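Local coordinates for protein putative laminarinase (Phanerochaete chrysosporium, PDB 2W39) that probably hydrolyses beta-1,3-linked glucans such as laminarin, as a family 16 glycoside hydrolase with a beta-sandwich fold, at residues 200-203 against 204-207; 207-210 against 211-214. One frame throughout, in Å; residues are numbered along the deposited sequence.

Contact 1 (200-203 against 204-207); sequences FFPR and NAGN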
ATOM      1  N   PHE A 200      -6.750  -9.550   4.571  1.00  4.98           N
ATOM      2  CA  PHE A 200      -5.445 -10.120   4.340  1.00  5.13           C
ATOM      3  C   PHE A 200      -5.488 -11.628   4.530  1.00  5.10           C
ATOM      4  O   PHE A 200      -5.978 -12.091   5.552  1.00  5.83           O
ATOM      5  CB  PHE A 200      -4.403  -9.559   5.317  1.00  5.55           C
ATOM      6  CG  PHE A 200      -3.096 -10.278   5.216  1.00  6.28           C
ATOM      7  CD1 PHE A 200      -2.402 -10.300   4.003  1.00  7.23           C
ATOM      8  CD2 PHE A 200      -2.597 -11.014   6.288  1.00  7.97           C
ATOM      9  CE1 PHE A 200      -1.220 -11.006   3.877  1.00  9.40           C
ATOM     10  CE2 PHE A 200      -1.390 -11.736   6.135  1.00  9.94           C
ATOM     11  CZ  PHE A 200      -0.737 -11.705   4.936  1.00  9.81           C
ATOM     12  N   PHE A 201      -4.936 -12.376   3.572  1.00  5.07           N
ATOM     13  CA  PHE A 201      -4.727 -13.824   3.699  1.00  5.97           C
ATOM     14  C   PHE A 201      -3.268 -14.148   3.444  1.00  6.21           C
ATOM     15  O   PHE A 201      -2.755 -13.850   2.377  1.00  6.01           O
ATOM     16  CB  PHE A 201      -5.607 -14.607   2.725  1.00  6.83           C
ATOM     17  CG  PHE A 201      -7.057 -14.513   3.061  1.00  7.50           C
ATOM     18  CD1 PHE A 201      -7.860 -13.555   2.464  1.00  7.92           C
ATOM     19  CD2 PHE A 201      -7.609 -15.336   4.034  1.00  8.60           C
ATOM     20  CE1 PHE A 201      -9.202 -13.431   2.821  1.00  8.95           C
ATOM     21  CE2 PHE A 201      -8.937 -15.221   4.378  1.00 10.11           C
ATOM     22  CZ  PHE A 201      -9.731 -14.269   3.777  1.00  9.29           C
ATOM     23  N   PRO A 202      -2.590 -14.750   4.436  0.50  6.40           N
ATOM     24  CA  PRO A 202      -1.228 -15.268   4.272  0.50  6.95           C
ATOM     25  C   PRO A 202      -1.091 -16.233   3.094  0.50  6.91           C
ATOM     26  O   PRO A 202      -2.046 -16.949   2.754  0.50  7.19           O
ATOM     27  CB  PRO A 202      -0.990 -16.010   5.594  0.50  7.47           C
ATOM     28  CG  PRO A 202      -1.828 -15.239   6.588  0.50  7.61           C
ATOM     29  CD  PRO A 202      -3.079 -14.934   5.818  0.50  7.10           C
ATOM     30  N   ARG A 203       0.098 -16.270   2.496  1.00  7.24           N
ATOM     31  CA  ARG A 203       0.359 -17.174   1.382  1.00  7.99           C
ATOM     32  C   ARG A 203      -0.011 -18.624   1.681  1.00  8.98           C
ATOM     33  O   ARG A 203      -0.498 -19.346   0.794  1.00  9.82           O
ATOM     34  CB  ARG A 203       1.845 -17.111   1.036  1.00  7.91           C
ATOM     35  CG  ARG A 203       2.268 -18.006  -0.120  1.00  8.22           C
ATOM     36  CD  ARG A 203       1.628 -17.603  -1.443  1.00  7.68           C
ATOM     37  NE  ARG A 203       1.903 -16.194  -1.750  1.00  7.53           N
ATOM     38  CZ  ARG A 203       1.342 -15.494  -2.726  1.00  7.04           C
ATOM     39  NH1 ARG A 203       0.447 -16.026  -3.549  1.00  7.82           N
ATOM     40  NH2 ARG A 203       1.692 -14.225  -2.890  1.00  7.00           N
ATOM     41  N   ASN A 204       0.248 -19.041   2.922  1.00  9.61           N
ATOM     42  CA  ASN A 204       0.029 -20.425   3.325  1.00 11.07           C
ATOM     43  C   ASN A 204      -1.317 -20.653   3.990  1.00 10.50           C
ATOM     44  O   ASN A 204      -1.571 -21.737   4.532  1.00 12.44           O
ATOM     45  CB  ASN A 204       1.175 -20.892   4.228  1.00 12.36           C
ATOM     46  CG  ASN A 204       1.183 -20.183   5.571  1.00 13.71           C
ATOM     47  OD1 ASN A 204       0.772 -19.024   5.680  1.00 13.03           O
ATOM     48  ND2 ASN A 204       1.629 -20.886   6.615  1.00 17.27           N
ATOM     49  N   ALA A 205      -2.215 -19.669   3.911  1.00 10.17           N
ATOM     50  CA  ALA A 205      -3.532 -19.803   4.524  1.00 10.62           C
ATOM     51  C   ALA A 205      -4.294 -21.004   4.002  1.00 10.57           C
ATOM     52  O   ALA A 205      -4.407 -21.187   2.788  1.00 11.50           O
ATOM     53  CB  ALA A 205      -4.369 -18.550   4.272  1.00 11.19           C
ATOM     54  N   GLY A 206      -4.857 -21.795   4.907  1.00 10.87           N
ATOM     55  CA  GLY A 206      -5.703 -22.916   4.497  1.00 11.18           C
ATOM     56  C   GLY A 206      -7.087 -22.467   4.067  1.00 11.33           C
ATOM     57  O   GLY A 206      -7.791 -23.198   3.357  1.00 13.12           O
ATOM     58  N   ASN A 207      -7.453 -21.244   4.464  1.00 11.33           N
ATOM     59  CA  ASN A 207      -8.799 -20.705   4.335  1.00 11.82           C
ATOM     60  C   ASN A 207      -8.931 -19.510   3.392  1.00 11.49           C
ATOM     61  O   ASN A 207      -9.925 -18.787   3.456  1.00 12.32           O
ATOM     62  CB  ASN A 207      -9.371 -20.329   5.719  1.00 12.75           C
ATOM     63  CG  ASN A 207      -8.680 -19.119   6.352  1.00 15.02           C
ATOM     64  OD1 ASN A 207      -9.220 -18.508   7.288  1.00 19.62           O
ATOM     65  ND2 ASN A 207      -7.496 -18.775   5.874  1.00 14.26           N
TER
HETATM   66  O   HOH W   1      -2.499 -21.213   0.658  1.00 14.97           O
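Pro202 and Ala205 are the two ends of a type I beta turn by which the chain leaves strand 195-202 of the beta sandwich. Ala205 N gives its hydrogen to Pro202 O over 3.0 Å, with an N-H...O angle of 161°. The alanine methyl is small enough to settle against the strand end: Ala205 CB lies 4.4 Å from Phe201 CB and, in one of the proline's two conformers, 4.1 Å from Pro202 CD. Proline suits the first position because it supplies only its carbonyl to the turn, so the lack of an N-H costs the turn nothing; Arg203 and Asn204 occupy the two central positions. At the CB end of the same ring, in that conformer, Asn204 OD1 comes within 3.5 Å of Pro202 CB and is held by Asn182. Farther along, the Phe201 ring meets Asn207, its CD2 at 3.9 Å from the amide ND2, with ring and amide planes 80° apart. Phe201 has CG anti to its carbonyl carbon (chi1 -68°), which carries the ring out toward the returning loop, where Val208 and Pro209 also pack on it. Replacing this phenylalanine by an alanine would probably leave the Asn207 amide without its aromatic neighbour and open a gap under the loop. Arg203 turns away from the loop, bent at chi2 and chi3, to form a salt bridge with Asp88 and a cation-pi contact with Trp186, fixing the start of the turn to neighbouring strands. A water finally bridges the backbone, donating to Arg203 O at 2.7 Å and to Ala205 O at 2.9 Å.

Contact 2 (207-210 against 211-214); sequences NVPN and DIAS
Val208 sends both of its methyls toward the helix that follows: CG2 fits between Ala213 CB, at 3.9 Å, and Ile212 CG2, at 4.1 Å, while CG1 rests on the same alanine methyl. With CG2 anti to the backbone N, the branched valine spreads over Ala213, whose single methyl is the low bump that both valine methyls cover. Beside this pair, Pro209 and Ile212 run alongside one another and point the same way, and Ile212 CD1, at the end of a straight chain (chi2 173°), lies against CG and CD of Pro209, 4.1 Å from CG. The Ile212 side chain also touches Trp224, and Trp186 and Ala188 of strand 185-191, so the apolar side of the turn is seated on the sheet. The polar groups lie apart from these apolar contacts. Asn210 ND2 gives a hydrogen to a water at 2.8 Å, and this water in turn donates to Asp211 OD1; OD2 of the same carboxylate accepts from Asn220 N and Trp224 NE1. The backbone closes the first turn: Ala213 N bonds to Pro209 O at 3.0 Å, with a weaker bond from Ile212 N to that oxygen, and Ser214 N bonds to Asn210 O at 2.9 Å. Proline needs no hydrogen on its nitrogen where the chain enters a helix, and Pro209 stands at the N-cap of the short surface helix 210-214, which packs on the beta sandwich.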
ATOM      1  N   ASN A 207      -7.453 -21.244   4.464  1.00 11.33           N
ATOM      2  CA  ASN A 207      -8.799 -20.705   4.335  1.00 11.82           C
ATOM      3  C   ASN A 207      -8.931 -19.510   3.392  1.00 11.49           C
ATOM      4  O   ASN A 207      -9.925 -18.787   3.456  1.00 12.32           O
ATOM      5  CB  ASN A 207      -9.371 -20.329   5.719  1.00 12.75           C
ATOM      6  CG  ASN A 207      -8.680 -19.119   6.352  1.00 15.02           C
ATOM      7  OD1 ASN A 207      -9.220 -18.508   7.288  1.00 19.62           O
ATOM      8  ND2 ASN A 207      -7.496 -18.775   5.874  1.00 14.26           N
ATOM      9  N   VAL A 208      -7.961 -19.296   2.509  1.00 10.11           N
ATOM     10  CA  VAL A 208      -8.063 -18.200   1.544  1.00  9.69           C
ATOM     11  C   VAL A 208      -9.192 -18.480   0.530  1.00  8.67           C
ATOM     12  O   VAL A 208      -9.215 -19.541  -0.100  1.00  8.49           O
ATOM     13  CB  VAL A 208      -6.703 -17.902   0.829  1.00  9.91           C
ATOM     14  CG1 VAL A 208      -6.108 -19.097   0.093  1.00 11.18           C
ATOM     15  CG2 VAL A 208      -6.834 -16.700  -0.114  1.00  9.22           C
ATOM     16  N   PRO A 209     -10.143 -17.544   0.380  1.00  8.74           N
ATOM     17  CA  PRO A 209     -11.174 -17.727  -0.641  1.00  8.62           C
ATOM     18  C   PRO A 209     -10.580 -17.964  -2.024  1.00  7.95           C
ATOM     19  O   PRO A 209      -9.683 -17.239  -2.449  1.00  7.86           O
ATOM     20  CB  PRO A 209     -11.952 -16.405  -0.597  1.00  9.30           C
ATOM     21  CG  PRO A 209     -11.782 -15.952   0.817  1.00  9.37           C
ATOM     22  CD  PRO A 209     -10.351 -16.298   1.143  1.00  9.74           C
ATOM     23  N   ASN A 210     -11.115 -18.945  -2.745  1.00  8.07           N
ATOM     24  CA  ASN A 210     -10.650 -19.196  -4.104  1.00  7.81           C
ATOM     25  C   ASN A 210     -10.754 -17.942  -4.986  1.00  7.51           C
ATOM     26  O   ASN A 210      -9.896 -17.686  -5.827  1.00  7.99           O
ATOM     27  CB  ASN A 210     -11.388 -20.379  -4.721  1.00  7.91           C
ATOM     28  CG  ASN A 210     -10.796 -20.794  -6.024  1.00  7.91           C
ATOM     29  OD1 ASN A 210      -9.902 -21.659  -6.069  1.00 10.47           O
ATOM     30  ND2 ASN A 210     -11.244 -20.177  -7.097  1.00  7.93           N
ATOM     31  N   ASP A 211     -11.819 -17.161  -4.787  1.00  7.54           N
ATOM     32  CA  ASP A 211     -12.000 -15.915  -5.541  1.00  7.52           C
ATOM     33  C   ASP A 211     -10.760 -15.024  -5.469  1.00  7.24           C
ATOM     34  O   ASP A 211     -10.370 -14.402  -6.454  1.00  8.25           O
ATOM     35  CB  ASP A 211     -13.136 -15.098  -4.936  1.00  7.56           C
ATOM     36  CG  ASP A 211     -14.508 -15.600  -5.284  1.00  7.71           C
ATOM     37  OD1 ASP A 211     -14.644 -16.545  -6.097  1.00  8.43           O
ATOM     38  OD2 ASP A 211     -15.459 -15.007  -4.734  1.00  8.15           O
ATOM     39  N   ILE A 212     -10.189 -14.935  -4.277  1.00  6.87           N
ATOM     40  CA  ILE A 212      -9.001 -14.120  -4.047  1.00  7.30           C
ATOM     41  C   ILE A 212      -7.753 -14.813  -4.582  1.00  7.53           C
ATOM     42  O   ILE A 212      -6.959 -14.195  -5.291  1.00  8.68           O
ATOM     43  CB  ILE A 212      -8.853 -13.799  -2.545  1.00  7.32           C
ATOM     44  CG1 ILE A 212      -9.952 -12.817  -2.092  1.00  7.92           C
ATOM     45  CG2 ILE A 212      -7.457 -13.267  -2.210  1.00  8.24           C
ATOM     46  CD1 ILE A 212      -9.991 -12.566  -0.607  1.00  8.85           C
ATOM     47  N   ALA A 213      -7.581 -16.090  -4.247  1.00  8.01           N
ATOM     48  CA  ALA A 213      -6.330 -16.784  -4.533  1.00  8.70           C
ATOM     49  C   ALA A 213      -6.118 -17.056  -6.024  1.00  8.79           C
ATOM     50  O   ALA A 213      -4.995 -16.958  -6.506  1.00  9.51           O
ATOM     51  CB  ALA A 213      -6.270 -18.063  -3.730  1.00  8.96           C
ATOM     52  N   SER A 214      -7.188 -17.383  -6.745  1.00  8.94           N
ATOM     53  CA  SER A 214      -7.061 -17.793  -8.151  1.00  9.81           C
ATOM     54  C   SER A 214      -7.490 -16.763  -9.179  1.00 10.62           C
ATOM     55  O   SER A 214      -7.254 -16.946 -10.374  1.00 11.88           O
ATOM     56  CB  SER A 214      -7.824 -19.087  -8.386  1.00 10.48           C
ATOM     57  OG  SER A 214      -7.096 -20.135  -7.784  1.00 11.26           O
TER
HETATM   58  O   HOH W   2     -13.815 -19.009  -6.962  1.00 12.42           O

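From the N-terminal side, strand 195-202 ends in contact 1, whose turn closes the short loop 202-205 and swings the chain round. Asn207 belongs to both contacts, so contact 2 starts where contact 1 ends, and the two follow in series without crossing. Contact 2 then closes the first turn of helix 210-214. Their centres lie about 8 Å apart, and Phe201 joins them: its ring CZ reaches Pro209 CD at 3.4 Å and its CE1 reaches Ile212 CD1 at 3.6 Å, while its CB meets Val208 CG2. Strand end, loop and helix are thereby packed against strands 185-191 and 195-202 of the antiparallel sheet.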